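Local coordinates for Ycf48-like protein (PDB 5OJ5), which probably acts as an assembly factor early in photosystem II biogenesis and in the replacement of photodamaged D1, whose C-terminal prepropeptide it binds, at residues A[100-105]-A[118-123]; A[138-143]-A[157-162]; A[144-149]-A[186-191]; A[162-167]-A[176-181]; A[194-199]-A[207-212]. One frame throughout, in Å; residues are numbered along the deposited sequence. Where two conformers were deposited one is given.

Overall arrangement
All five contacts belong to three consecutive blades of a seven-bladed beta-propeller, whose four-stranded antiparallel sheets surround a central pore. Contact 1 lies within the sheet of strands 101-108 to 132-133. Contact 2 follows, seating the connection from that sheet against the next one. Contacts 2 and 4, with centres about 8 Å apart, share G162 and the sheet 144-151 to 175-178. Contact 3 joins the innermost strands of this sheet and of its successor, close to the pore, while contact 5 builds a hairpin of that successor. W209 of contact 5 packs on contact 4, so blade-to-blade packing is present near the rim as well as the pore.

Contact 1 of 5, residues A[100-105]-A[118-123]; sequences YRFNSV and PPIMLH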
# COMPACT_ATOMS: atom_id res chain seq x y z
N TYR A 100 -3.20 -17.71 -7.06
CA TYR A 100 -3.12 -16.90 -5.85
C TYR A 100 -2.90 -15.43 -6.16
O TYR A 100 -2.09 -15.07 -7.01
CB TYR A 100 -1.97 -17.39 -4.99
CG TYR A 100 -2.14 -18.81 -4.48
CD1 TYR A 100 -2.98 -19.04 -3.41
CD2 TYR A 100 -1.44 -19.88 -5.03
CE1 TYR A 100 -3.13 -20.34 -2.87
CE2 TYR A 100 -1.58 -21.16 -4.50
CZ TYR A 100 -2.43 -21.39 -3.41
OH TYR A 100 -2.64 -22.62 -2.87
N ARG A 101 -3.63 -14.60 -5.46
CA ARG A 101 -3.39 -13.16 -5.47
C ARG A 101 -2.50 -12.88 -4.28
O ARG A 101 -2.96 -12.96 -3.13
CB ARG A 101 -4.73 -12.47 -5.33
CG ARG A 101 -4.65 -10.99 -5.29
CD ARG A 101 -6.04 -10.42 -4.96
NE ARG A 101 -6.03 -8.98 -4.79
CZ ARG A 101 -6.13 -8.09 -5.78
NH1 ARG A 101 -6.32 -8.46 -7.06
NH2 ARG A 101 -6.10 -6.80 -5.48
N PHE A 102 -1.20 -12.59 -4.51
CA PHE A 102 -0.30 -12.25 -3.42
C PHE A 102 -0.52 -10.78 -3.09
O PHE A 102 -0.14 -9.90 -3.87
CB PHE A 102 1.15 -12.51 -3.79
CG PHE A 102 1.55 -13.96 -3.94
CD1 PHE A 102 0.90 -15.01 -3.34
CD2 PHE A 102 2.69 -14.25 -4.67
CE1 PHE A 102 1.36 -16.32 -3.50
CE2 PHE A 102 3.17 -15.53 -4.78
CZ PHE A 102 2.47 -16.57 -4.21
N ASN A 103 -1.18 -10.53 -1.97
CA ASN A 103 -1.69 -9.23 -1.57
C ASN A 103 -0.63 -8.39 -0.85
O ASN A 103 -0.75 -7.17 -0.82
CB ASN A 103 -2.91 -9.45 -0.58
CG ASN A 103 -4.13 -9.88 -1.21
OD1 ASN A 103 -4.45 -9.50 -2.32
ND2 ASN A 103 -4.88 -10.65 -0.46
N SER A 104 0.34 -9.04 -0.20
CA SER A 104 1.17 -8.35 0.77
C SER A 104 2.48 -9.09 0.90
O SER A 104 2.49 -10.32 0.98
CB SER A 104 0.43 -8.29 2.10
OG SER A 104 1.16 -7.71 3.15
N VAL A 105 3.59 -8.33 0.95
CA VAL A 105 4.91 -8.87 1.24
C VAL A 105 5.56 -7.94 2.24
O VAL A 105 5.43 -6.71 2.14
CB VAL A 105 5.77 -9.04 -0.03
CG1 VAL A 105 5.95 -7.71 -0.81
CG2 VAL A 105 7.14 -9.67 0.28
N PRO A 118 -6.66 -17.24 -2.68
CA PRO A 118 -7.17 -17.94 -1.51
C PRO A 118 -6.04 -18.20 -0.51
O PRO A 118 -4.86 -18.09 -0.87
CB PRO A 118 -7.74 -19.25 -2.11
CG PRO A 118 -6.97 -19.45 -3.31
CD PRO A 118 -6.73 -18.07 -3.89
N PRO A 119 -6.39 -18.52 0.74
CA PRO A 119 -5.43 -18.38 1.83
C PRO A 119 -4.11 -19.05 1.55
O PRO A 119 -4.03 -20.26 1.30
CB PRO A 119 -6.18 -19.00 3.02
CG PRO A 119 -7.63 -18.69 2.71
CD PRO A 119 -7.75 -18.85 1.22
N ILE A 120 -3.04 -18.25 1.65
CA ILE A 120 -1.68 -18.75 1.52
C ILE A 120 -0.79 -17.83 2.32
O ILE A 120 -0.99 -16.61 2.37
CB ILE A 120 -1.23 -18.83 0.03
CG1 ILE A 120 0.16 -19.46 -0.09
CG2 ILE A 120 -1.34 -17.48 -0.67
CD1 ILE A 120 0.47 -19.96 -1.49
N MET A 121 0.23 -18.44 2.92
CA MET A 121 1.28 -17.73 3.63
C MET A 121 2.61 -18.39 3.31
O MET A 121 2.76 -19.60 3.44
CB MET A 121 1.03 -17.75 5.15
CG MET A 121 2.16 -17.09 5.95
SD MET A 121 1.84 -16.99 7.70
CE MET A 121 0.54 -15.78 7.72
N LEU A 122 3.57 -17.56 2.91
CA LEU A 122 4.93 -17.99 2.64
C LEU A 122 5.88 -17.23 3.56
O LEU A 122 5.63 -16.07 3.95
CB LEU A 122 5.30 -17.65 1.20
CG LEU A 122 4.36 -18.19 0.12
CD1 LEU A 122 4.75 -17.67 -1.25
CD2 LEU A 122 4.29 -19.68 0.13
N HIS A 123 6.99 -17.88 3.90
CA HIS A 123 7.93 -17.35 4.85
C HIS A 123 9.34 -17.69 4.42
O HIS A 123 9.62 -18.78 3.91
CB HIS A 123 7.61 -17.96 6.24
CG HIS A 123 8.52 -17.52 7.35
ND1 HIS A 123 9.29 -18.42 8.05
CD2 HIS A 123 8.73 -16.33 7.93
CE1 HIS A 123 9.94 -17.79 9.01
NE2 HIS A 123 9.63 -16.50 8.95
O HOH W 1 -2.47 -22.34 0.00
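Y100 and P118 bring the two segments closest, with CA atoms 6.0 Å apart, before strands 101-108 and 120-124 diverge to either side of strand 111-117. They are the first and third strands of one four-stranded antiparallel sheet, a blade of the beta-propeller, so they meet through side chains, the carbonyls of P118 and P119 and an ordered water. The Y100 ring is the principal surface. I120 stands over one of its faces, with CD1 3.7 Å from the ring centroid and only 8° off the normal, a well-centred CH-pi contact. This approach follows from the I120 torsions: CG1 lies trans to the backbone N (chi1 -176°) and the next torsion is extended, which together put CD1 over the ring, while the CG2 branch reaches the ring margin 3.6 Å from Y100 CD1. P118 comes in at the edge instead. Its carbonyl O lies near the ring plane, 3.3 Å from Y100 CD1, at a proline that follows a cis peptide bond. Further along, CG2 of I120 also meets the edge of the F102 ring, at 4.1 Å from CE1. L122 extends the apolar row, its CD1 3.9 Å from F102 CZ, and also packs on an apolar side chain of the bound peptide. H97 stacks on the Y100 ring, and D96 is hydrogen-bonded to its hydroxyl. A water tethers the same phenol to the opposite segment, donating hydrogen bonds of 2.9 Å both to Y100 OH and to the carbonyl O of P119.

Contact 2 of 5, residues A[138-143]-A[157-162]; sequences PKLPGS and MITNVG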
# COMPACT_ATOMS: atom_id res chain seq x y z
N PRO A 138 -7.72 -23.33 8.93
CA PRO A 138 -8.90 -23.10 8.09
C PRO A 138 -9.96 -22.26 8.77
O PRO A 138 -10.86 -21.77 8.09
CB PRO A 138 -9.40 -24.52 7.78
CG PRO A 138 -8.92 -25.33 8.92
CD PRO A 138 -7.52 -24.77 9.21
N LYS A 139 -9.90 -22.08 10.10
CA LYS A 139 -10.86 -21.25 10.82
C LYS A 139 -10.53 -19.75 10.81
O LYS A 139 -11.29 -18.94 11.37
CB LYS A 139 -11.06 -21.84 12.19
CG LYS A 139 -11.53 -23.32 12.06
CD LYS A 139 -11.92 -23.93 13.39
CE LYS A 139 -10.76 -23.85 14.37
NZ LYS A 139 -9.48 -24.46 13.87
N LEU A 140 -9.46 -19.35 10.16
CA LEU A 140 -9.19 -17.95 9.89
C LEU A 140 -10.42 -17.31 9.25
O LEU A 140 -10.88 -17.78 8.20
CB LEU A 140 -8.03 -17.89 8.89
CG LEU A 140 -7.45 -16.52 8.57
CD1 LEU A 140 -6.79 -15.98 9.80
CD2 LEU A 140 -6.46 -16.59 7.43
N PRO A 141 -10.96 -16.19 9.80
CA PRO A 141 -12.13 -15.56 9.16
C PRO A 141 -11.66 -14.66 8.03
O PRO A 141 -11.01 -13.62 8.27
CB PRO A 141 -12.77 -14.75 10.29
CG PRO A 141 -11.93 -14.95 11.51
CD PRO A 141 -10.67 -15.63 11.12
N GLY A 142 -12.00 -15.03 6.79
CA GLY A 142 -11.55 -14.33 5.62
C GLY A 142 -10.13 -14.75 5.26
O GLY A 142 -9.45 -15.45 6.00
N SER A 143 -9.69 -14.25 4.19
CA SER A 143 -8.37 -14.55 3.68
C SER A 143 -7.38 -13.48 4.09
O SER A 143 -7.76 -12.33 4.35
CB SER A 143 -8.41 -14.61 2.16
OG SER A 143 -9.17 -13.52 1.68
N MET A 157 -0.79 -10.15 11.15
CA MET A 157 -1.58 -10.42 9.96
C MET A 157 -2.99 -9.89 10.14
O MET A 157 -3.58 -10.02 11.22
CB MET A 157 -1.62 -11.97 9.75
CG MET A 157 -2.51 -12.36 8.56
SD MET A 157 -2.45 -14.06 8.07
CE MET A 157 -2.86 -14.91 9.60
N ILE A 158 -3.54 -9.31 9.09
CA ILE A 158 -4.93 -8.87 9.09
C ILE A 158 -5.62 -9.54 7.92
O ILE A 158 -5.09 -9.57 6.80
CB ILE A 158 -5.05 -7.33 8.98
CG1 ILE A 158 -4.26 -6.72 10.14
CG2 ILE A 158 -6.53 -6.91 9.06
CD1 ILE A 158 -4.53 -5.25 10.38
N THR A 159 -6.83 -10.06 8.17
CA THR A 159 -7.61 -10.65 7.09
C THR A 159 -8.42 -9.61 6.35
O THR A 159 -8.54 -8.47 6.77
CB THR A 159 -8.52 -11.78 7.58
OG1 THR A 159 -9.64 -11.21 8.25
CG2 THR A 159 -7.78 -12.78 8.48
N ASN A 160 -9.03 -10.05 5.24
CA ASN A 160 -9.82 -9.15 4.42
C ASN A 160 -11.04 -8.58 5.13
O ASN A 160 -11.56 -7.55 4.67
CB ASN A 160 -10.20 -9.79 3.09
CG ASN A 160 -11.10 -10.91 3.24
OD1 ASN A 160 -11.12 -11.60 4.22
ND2 ASN A 160 -11.88 -11.15 2.20
N VAL A 161 -11.47 -9.19 6.23
CA VAL A 161 -12.58 -8.71 7.02
C VAL A 161 -12.12 -8.20 8.38
O VAL A 161 -12.92 -8.01 9.30
CB VAL A 161 -13.70 -9.75 7.16
CG1 VAL A 161 -14.32 -10.00 5.77
CG2 VAL A 161 -13.23 -11.02 7.81
N GLY A 162 -10.82 -7.88 8.51
CA GLY A 162 -10.35 -7.16 9.67
C GLY A 162 -10.05 -8.00 10.89
O GLY A 162 -9.82 -7.42 11.96
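T159 OG1 donates to P141 O at 2.8 Å, approaching almost in line with the carbonyl bond, and N160 N donates to S143 O at the same length. A weaker bond runs the other way, from S143 N to N160 OD1 (3.0 Å, 131° at the hydrogen). N160 thus grips S143 through both its backbone and its side-chain amide. T159 OG1 also accepts from A163 N, a second bond on the hydroxyl of the residue that opens the type I beta turn T159-G162. G142, lacking a side chain and with positive phi (81°), brings its CA to 3.1 Å from N160 OD1. Outward from these bonds, V161 CG2 rests 3.4 Å from P141 O. In the conformer described, L140 and T159 meet tip to tip, CD1 to CG2 at 3.6 Å, and M157 CE lies a little farther from the same L140 methyl. The loop 138-143 carries the chain from strand 132-133 of one propeller blade to strand 144-151 of the next. It lies against the end of strand 154-159, with L140 and P141 also touching Y165 on strand 164-167.

Contact 3 of 5, residues A[144-149]-A[186-191]; sequences PRLIKA and RNLNRS
Near the central pore of the propeller, L146 and L188 join the innermost strands of two successive blades, 144-149 and 187-190. The strands run almost parallel, with their axes 8.8 Å apart and 10° between their directions, so side chains rather than backbone bonds fill the interval. L146 CD1 meets L188 CD2 at 3.8 Å, the two side chains crossing at about a right angle, and I158 and Y196 add apolar contacts from the second strands. A classic beta bulge, in which R145 and L146 both face I158, lets these consecutive residues both direct their side chains to the neighbouring blade. R145 bends at chi2, and its NH2 ends 3.7 Å from both R186 O and N187 CA. The carbonyl O lies at the edge of the guanidinium, but the firmer polar hold is on NH1, bonded to M185 O. At the other end K148 lies over R190. Its CG stands 3.7 Å above the centre of one guanidinium face, so aliphatic carbon covers the flat group. The K148 chain kinks at its second torsion (70°), carrying its amine past the guanidinium, where NZ remains 4.9 Å from R190 NH1. These like charges are probably eased by E156, which forms a salt bridge with R190 NH2. Y196 OH bonds to R190 NE and probably helps hold the guanidinium plane on which K148 rests. Side-by-side innermost strands, running the same way and linked through their side chains, are typical of the inner ring of a beta-propeller.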
# COMPACT_ATOMS: atom_id res chain seq x y z
N PRO A 144 -6.10 -13.80 4.12
CA PRO A 144 -5.10 -12.79 4.47
C PRO A 144 -5.09 -11.61 3.52
O PRO A 144 -5.14 -11.78 2.30
CB PRO A 144 -3.78 -13.55 4.33
CG PRO A 144 -4.15 -14.94 4.50
CD PRO A 144 -5.48 -15.12 3.88
N ARG A 145 -5.03 -10.42 4.09
CA ARG A 145 -4.95 -9.18 3.34
C ARG A 145 -3.61 -8.49 3.51
O ARG A 145 -3.13 -7.86 2.58
CB ARG A 145 -6.12 -8.24 3.79
CG ARG A 145 -6.07 -6.86 3.18
CD ARG A 145 -6.29 -6.88 1.73
NE ARG A 145 -6.51 -5.53 1.26
CZ ARG A 145 -7.69 -4.89 1.30
NH1 ARG A 145 -8.75 -5.53 1.68
NH2 ARG A 145 -7.83 -3.66 0.88
N LEU A 146 -3.04 -8.52 4.72
CA LEU A 146 -1.83 -7.77 5.02
C LEU A 146 -1.01 -8.59 5.99
O LEU A 146 -1.55 -9.18 6.92
CB LEU A 146 -2.22 -6.40 5.66
CG LEU A 146 -1.05 -5.51 6.06
CD1 LEU A 146 -1.52 -4.07 5.99
CD2 LEU A 146 -0.57 -5.76 7.48
N ILE A 147 0.31 -8.59 5.79
CA ILE A 147 1.24 -9.11 6.79
C ILE A 147 2.30 -8.07 7.02
O ILE A 147 2.71 -7.36 6.09
CB ILE A 147 1.83 -10.47 6.34
CG1 ILE A 147 2.61 -11.14 7.47
CG2 ILE A 147 2.65 -10.37 5.07
CD1 ILE A 147 2.41 -12.47 7.71
N LYS A 148 2.71 -7.94 8.28
CA LYS A 148 3.77 -7.02 8.66
C LYS A 148 4.82 -7.80 9.44
O LYS A 148 4.53 -8.35 10.51
CB LYS A 148 3.22 -5.85 9.48
CG LYS A 148 4.32 -4.94 9.97
CD LYS A 148 4.95 -4.14 8.83
CE LYS A 148 5.96 -3.15 9.24
NZ LYS A 148 6.54 -2.47 8.02
N ALA A 149 6.04 -7.81 8.91
CA ALA A 149 7.17 -8.45 9.58
C ALA A 149 7.64 -7.56 10.72
O ALA A 149 7.90 -6.38 10.51
CB ALA A 149 8.32 -8.61 8.61
N ARG A 186 -12.39 -1.85 2.03
CA ARG A 186 -12.04 -1.24 0.76
C ARG A 186 -10.55 -0.88 0.69
O ARG A 186 -9.94 -0.90 -0.39
CB ARG A 186 -12.89 0.04 0.58
CG ARG A 186 -12.77 0.69 -0.76
CD ARG A 186 -13.67 1.88 -0.81
NE ARG A 186 -13.88 2.35 -2.17
CZ ARG A 186 -14.93 2.08 -2.95
NH1 ARG A 186 -15.96 1.30 -2.59
NH2 ARG A 186 -14.94 2.60 -4.17
N ASN A 187 -9.94 -0.55 1.81
CA ASN A 187 -8.54 -0.17 1.89
C ASN A 187 -8.14 -0.29 3.35
O ASN A 187 -8.99 -0.22 4.24
CB ASN A 187 -8.28 1.25 1.33
CG ASN A 187 -7.84 1.24 -0.11
OD1 ASN A 187 -6.95 0.48 -0.49
ND2 ASN A 187 -8.42 2.11 -0.93
N LEU A 188 -6.83 -0.46 3.57
CA LEU A 188 -6.26 -0.68 4.88
C LEU A 188 -4.87 -0.08 4.89
O LEU A 188 -4.09 -0.35 3.98
CB LEU A 188 -6.17 -2.20 5.13
CG LEU A 188 -5.48 -2.66 6.40
CD1 LEU A 188 -6.22 -2.21 7.65
CD2 LEU A 188 -5.31 -4.18 6.40
N ASN A 189 -4.54 0.70 5.92
CA ASN A 189 -3.19 1.25 6.05
C ASN A 189 -2.76 1.19 7.50
O ASN A 189 -3.59 1.18 8.42
CB ASN A 189 -3.10 2.68 5.50
CG ASN A 189 -2.80 2.69 4.02
OD1 ASN A 189 -1.81 2.08 3.60
ND2 ASN A 189 -3.64 3.31 3.22
N ARG A 190 -1.45 1.18 7.71
CA ARG A 190 -0.81 1.01 9.00
C ARG A 190 0.02 2.23 9.37
O ARG A 190 0.64 2.85 8.50
CB ARG A 190 0.10 -0.23 8.94
CG ARG A 190 0.64 -0.65 10.29
CD ARG A 190 1.56 -1.85 10.12
NE ARG A 190 1.87 -2.52 11.38
CZ ARG A 190 2.90 -2.21 12.17
NH1 ARG A 190 3.72 -1.21 11.86
NH2 ARG A 190 3.07 -2.89 13.30
N SER A 191 0.05 2.58 10.65
CA SER A 191 0.90 3.68 11.13
C SER A 191 2.23 3.11 11.65
O SER A 191 2.38 1.93 11.95
CB SER A 191 0.19 4.45 12.22
OG SER A 191 0.41 3.82 13.47

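Contact 4 of 5, residues A[162-167]-A[176-181]; sequences GAIYRT and ALVQEA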
# COMPACT_ATOMS: atom_id res chain seq x y z
N GLY A 162 -10.82 -7.88 8.51
CA GLY A 162 -10.35 -7.16 9.67
C GLY A 162 -10.05 -8.00 10.89
O GLY A 162 -9.82 -7.42 11.96
N ALA A 163 -9.99 -9.34 10.79
CA ALA A 163 -9.51 -10.11 11.93
C ALA A 163 -7.99 -9.94 12.01
O ALA A 163 -7.32 -9.89 10.98
CB ALA A 163 -9.90 -11.59 11.78
N ILE A 164 -7.48 -9.75 13.22
CA ILE A 164 -6.08 -9.39 13.44
C ILE A 164 -5.43 -10.46 14.31
O ILE A 164 -5.97 -10.80 15.37
CB ILE A 164 -5.94 -8.02 14.12
CG1 ILE A 164 -6.68 -6.95 13.32
CG2 ILE A 164 -4.46 -7.68 14.33
CD1 ILE A 164 -6.59 -5.54 13.93
N TYR A 165 -4.29 -10.97 13.87
CA TYR A 165 -3.54 -12.02 14.55
C TYR A 165 -2.07 -11.64 14.65
O TYR A 165 -1.54 -10.93 13.80
CB TYR A 165 -3.63 -13.33 13.77
CG TYR A 165 -5.03 -13.83 13.69
CD1 TYR A 165 -5.52 -14.75 14.61
CD2 TYR A 165 -5.89 -13.35 12.69
CE1 TYR A 165 -6.84 -15.15 14.57
CE2 TYR A 165 -7.19 -13.76 12.62
CZ TYR A 165 -7.66 -14.64 13.58
OH TYR A 165 -8.96 -15.04 13.49
N ARG A 166 -1.40 -12.17 15.66
CA ARG A 166 0.03 -11.99 15.80
C ARG A 166 0.70 -13.32 16.09
O ARG A 166 0.16 -14.16 16.80
CB ARG A 166 0.35 -10.98 16.94
CG ARG A 166 1.79 -10.49 17.06
CD ARG A 166 1.95 -9.46 18.21
NE ARG A 166 1.47 -8.11 17.85
CZ ARG A 166 0.62 -7.40 18.57
NH1 ARG A 166 0.12 -7.91 19.69
NH2 ARG A 166 0.25 -6.18 18.16
N THR A 167 1.88 -13.53 15.53
CA THR A 167 2.75 -14.64 15.88
C THR A 167 4.02 -14.08 16.49
O THR A 167 4.50 -13.01 16.10
CB THR A 167 3.10 -15.53 14.65
OG1 THR A 167 3.79 -16.71 15.08
CG2 THR A 167 3.96 -14.81 13.63
N ALA A 176 -5.09 -14.44 18.45
CA ALA A 176 -6.12 -13.55 17.96
C ALA A 176 -6.14 -12.28 18.78
O ALA A 176 -6.26 -12.31 20.01
CB ALA A 176 -7.47 -14.26 18.02
N LEU A 177 -5.97 -11.15 18.13
CA LEU A 177 -6.10 -9.85 18.76
C LEU A 177 -7.48 -9.26 18.52
O LEU A 177 -8.03 -8.65 19.44
CB LEU A 177 -5.05 -8.87 18.24
CG LEU A 177 -3.62 -9.36 18.37
CD1 LEU A 177 -2.71 -8.28 17.83
CD2 LEU A 177 -3.28 -9.74 19.76
N VAL A 178 -8.03 -9.47 17.32
CA VAL A 178 -9.38 -9.02 17.00
C VAL A 178 -10.04 -10.14 16.22
O VAL A 178 -9.53 -10.55 15.17
CB VAL A 178 -9.39 -7.73 16.14
CG1 VAL A 178 -10.81 -7.38 15.68
CG2 VAL A 178 -8.78 -6.57 16.91
N GLN A 179 -11.19 -10.63 16.72
CA GLN A 179 -11.97 -11.64 16.02
C GLN A 179 -13.31 -11.11 15.56
O GLN A 179 -14.04 -11.84 14.88
CB GLN A 179 -12.24 -12.83 16.96
CG GLN A 179 -10.97 -13.53 17.31
CD GLN A 179 -11.20 -14.82 18.06
OE1 GLN A 179 -11.58 -15.82 17.48
NE2 GLN A 179 -10.94 -14.80 19.36
N GLU A 180 -13.65 -9.86 15.86
CA GLU A 180 -14.95 -9.30 15.45
C GLU A 180 -14.77 -8.72 14.06
O GLU A 180 -14.18 -7.64 13.88
CB GLU A 180 -15.37 -8.22 16.45
CG GLU A 180 -15.59 -8.73 17.83
CD GLU A 180 -14.58 -8.18 18.80
OE1 GLU A 180 -15.02 -7.74 19.89
OE2 GLU A 180 -13.35 -8.23 18.46
N ALA A 181 -15.21 -9.47 13.06
CA ALA A 181 -15.04 -9.07 11.66
C ALA A 181 -15.88 -7.85 11.33
O ALA A 181 -16.99 -7.68 11.85
CB ALA A 181 -15.44 -10.25 10.78
O HOH W 2 -10.29 -16.45 15.19
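Backbone bonds between I164 and the corner L177-V178 fasten strand 164-167 to the last strand of its blade. I164 N donates to V178 O at 2.9 Å, using a lone pair in the carbonyl plane. In return I164 O accepts twice, from L177 N at 2.8 Å and from V178 N at 3.1 Å, the double grip of a classic beta bulge. Apolar contacts divide between the two sheet faces. On one, I164 CD1 packs on V178 CG2 at 3.8 Å; on the other, Y165 CE1 touches A176 CB at 3.6 Å. L177, at the bulge, turns to R166: its CD1 sits 3.3 Å above the guanidinium plane, offset toward the rim, and closest to NH1. R166 reaches this place by folding at chi3 (-78°), while NH2 keeps a long, weak ion pair with E156. A water joins Y165 OH, 2.6 Å away, to Q179 OE1, to which it donates. The following blade covers the face that carries I164 and V178. An antiparallel hairpin of the third and fourth strands, kinked by a bulge, forms the outer part of this propeller blade.

Contact 5 of 5, residues A[194-199]-A[207-212]; sequences GEYVAV and STWEPG
Y196 and W209 lie side by side across the hairpin 196-199/205-209, their side chains pointing the same way from one face of the sheet. They meet edge to edge: Y196 CD2 is 3.8 Å from W209 CE3, and each atom lies near the plane of the other ring. Different first torsions allow this alignment, for W209 CG is trans to its backbone N (178°) whereas Y196 CG is opposite its carbonyl carbon (-67°). In the backbone the two residues form a hydrogen-bonded antiparallel pair, with Y196 N donating to W209 O at 2.9 Å and W209 N returning a bond to Y196 O. A198 and S207 form the next such pair. A water close to S207 OG (2.8 Å) also donates weakly to A198 O. On the other face V197 and T208 are a non-hydrogen-bonded pair whose CG2 methyls come within 4.1 Å. Beyond the strands, P211 CD approaches G194 O at 3.5 Å. In the conformer described, the E195 and E210 side chains extend alongside each other, CG of the first 3.9 Å from CB of the second, with carboxylate planes 81° apart. E195 OE1 has a partner in S191 OG. Residues 207-212 belong to the Arg-rich patch. Strands 187-190 and 217-220 flank the hairpin within its blade. W209 projects onto L177 and V178 of the preceding blade, while E195 and V197 touch F232 on strand 227-232, so the hairpin is packed between its neighbours.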
# COMPACT_ATOMS: atom_id res chain seq x y z
N GLY A 194 1.85 0.97 14.67
CA GLY A 194 1.05 -0.24 14.61
C GLY A 194 -0.43 -0.01 14.72
O GLY A 194 -1.14 -0.97 14.99
N GLU A 195 -0.89 1.24 14.56
CA GLU A 195 -2.32 1.46 14.40
C GLU A 195 -2.73 1.18 12.97
O GLU A 195 -1.92 1.26 12.05
CB GLU A 195 -2.62 2.93 14.69
CG GLU A 195 -2.07 3.34 15.98
CD GLU A 195 -1.73 4.84 16.06
OE1 GLU A 195 -1.00 5.47 15.17
OE2 GLU A 195 -2.18 5.38 17.11
N TYR A 196 -4.01 0.86 12.78
CA TYR A 196 -4.54 0.65 11.44
C TYR A 196 -5.79 1.49 11.24
O TYR A 196 -6.53 1.77 12.18
CB TYR A 196 -4.87 -0.84 11.22
CG TYR A 196 -3.67 -1.75 11.18
CD1 TYR A 196 -3.06 -2.06 9.97
CD2 TYR A 196 -3.12 -2.28 12.35
CE1 TYR A 196 -1.98 -2.94 9.89
CE2 TYR A 196 -2.01 -3.15 12.28
CZ TYR A 196 -1.47 -3.48 11.05
OH TYR A 196 -0.41 -4.37 11.01
N VAL A 197 -6.02 1.82 9.97
CA VAL A 197 -7.24 2.48 9.53
C VAL A 197 -7.77 1.73 8.32
O VAL A 197 -7.02 1.41 7.40
CB VAL A 197 -7.02 3.99 9.27
CG1 VAL A 197 -6.04 4.30 8.13
CG2 VAL A 197 -8.37 4.67 8.98
N ALA A 198 -9.07 1.44 8.34
CA ALA A 198 -9.72 0.65 7.31
C ALA A 198 -10.96 1.38 6.81
O ALA A 198 -11.80 1.80 7.61
CB ALA A 198 -10.15 -0.69 7.86
N VAL A 199 -11.11 1.49 5.52
CA VAL A 199 -12.30 2.07 4.90
C VAL A 199 -13.33 0.98 4.69
O VAL A 199 -13.00 -0.12 4.22
CB VAL A 199 -11.93 2.76 3.58
CG1 VAL A 199 -13.19 3.30 2.90
CG2 VAL A 199 -10.92 3.90 3.85
N SER A 207 -12.94 2.72 10.03
CA SER A 207 -12.70 2.13 11.34
C SER A 207 -11.22 2.24 11.68
O SER A 207 -10.36 2.21 10.79
CB SER A 207 -13.12 0.68 11.42
OG SER A 207 -14.51 0.57 11.09
N THR A 208 -10.91 2.35 12.97
CA THR A 208 -9.53 2.36 13.44
C THR A 208 -9.31 1.29 14.50
O THR A 208 -10.23 0.88 15.21
CB THR A 208 -9.14 3.74 14.00
OG1 THR A 208 -10.02 4.09 15.08
CG2 THR A 208 -9.18 4.84 12.95
N TRP A 209 -8.06 0.85 14.60
CA TRP A 209 -7.68 -0.09 15.65
C TRP A 209 -6.28 0.23 16.11
O TRP A 209 -5.43 0.57 15.31
CB TRP A 209 -7.72 -1.54 15.13
CG TRP A 209 -7.28 -2.53 16.18
CD1 TRP A 209 -8.05 -3.06 17.16
CD2 TRP A 209 -5.95 -3.05 16.37
NE1 TRP A 209 -7.27 -3.92 17.94
CE2 TRP A 209 -6.00 -3.94 17.45
CE3 TRP A 209 -4.75 -2.86 15.69
CZ2 TRP A 209 -4.86 -4.63 17.90
CZ3 TRP A 209 -3.62 -3.55 16.14
CH2 TRP A 209 -3.71 -4.42 17.21
N GLU A 210 -6.04 0.09 17.41
CA GLU A 210 -4.68 0.16 17.93
C GLU A 210 -4.51 -0.94 18.95
O GLU A 210 -5.47 -1.39 19.56
CB GLU A 210 -4.33 1.50 18.57
CG GLU A 210 -5.17 1.88 19.69
CD GLU A 210 -4.68 3.19 20.25
OE1 GLU A 210 -3.54 3.27 20.77
OE2 GLU A 210 -5.43 4.17 20.13
N PRO A 211 -3.25 -1.36 19.18
CA PRO A 211 -2.97 -2.42 20.14
C PRO A 211 -3.63 -2.12 21.46
O PRO A 211 -3.62 -0.97 21.94
CB PRO A 211 -1.44 -2.37 20.26
CG PRO A 211 -1.02 -1.97 18.90
CD PRO A 211 -2.07 -1.01 18.38
N GLY A 212 -4.19 -3.16 22.06
CA GLY A 212 -4.93 -3.04 23.27
C GLY A 212 -6.42 -3.03 23.08
O GLY A 212 -7.15 -3.44 23.97
O HOH W 3 -14.66 0.24 8.33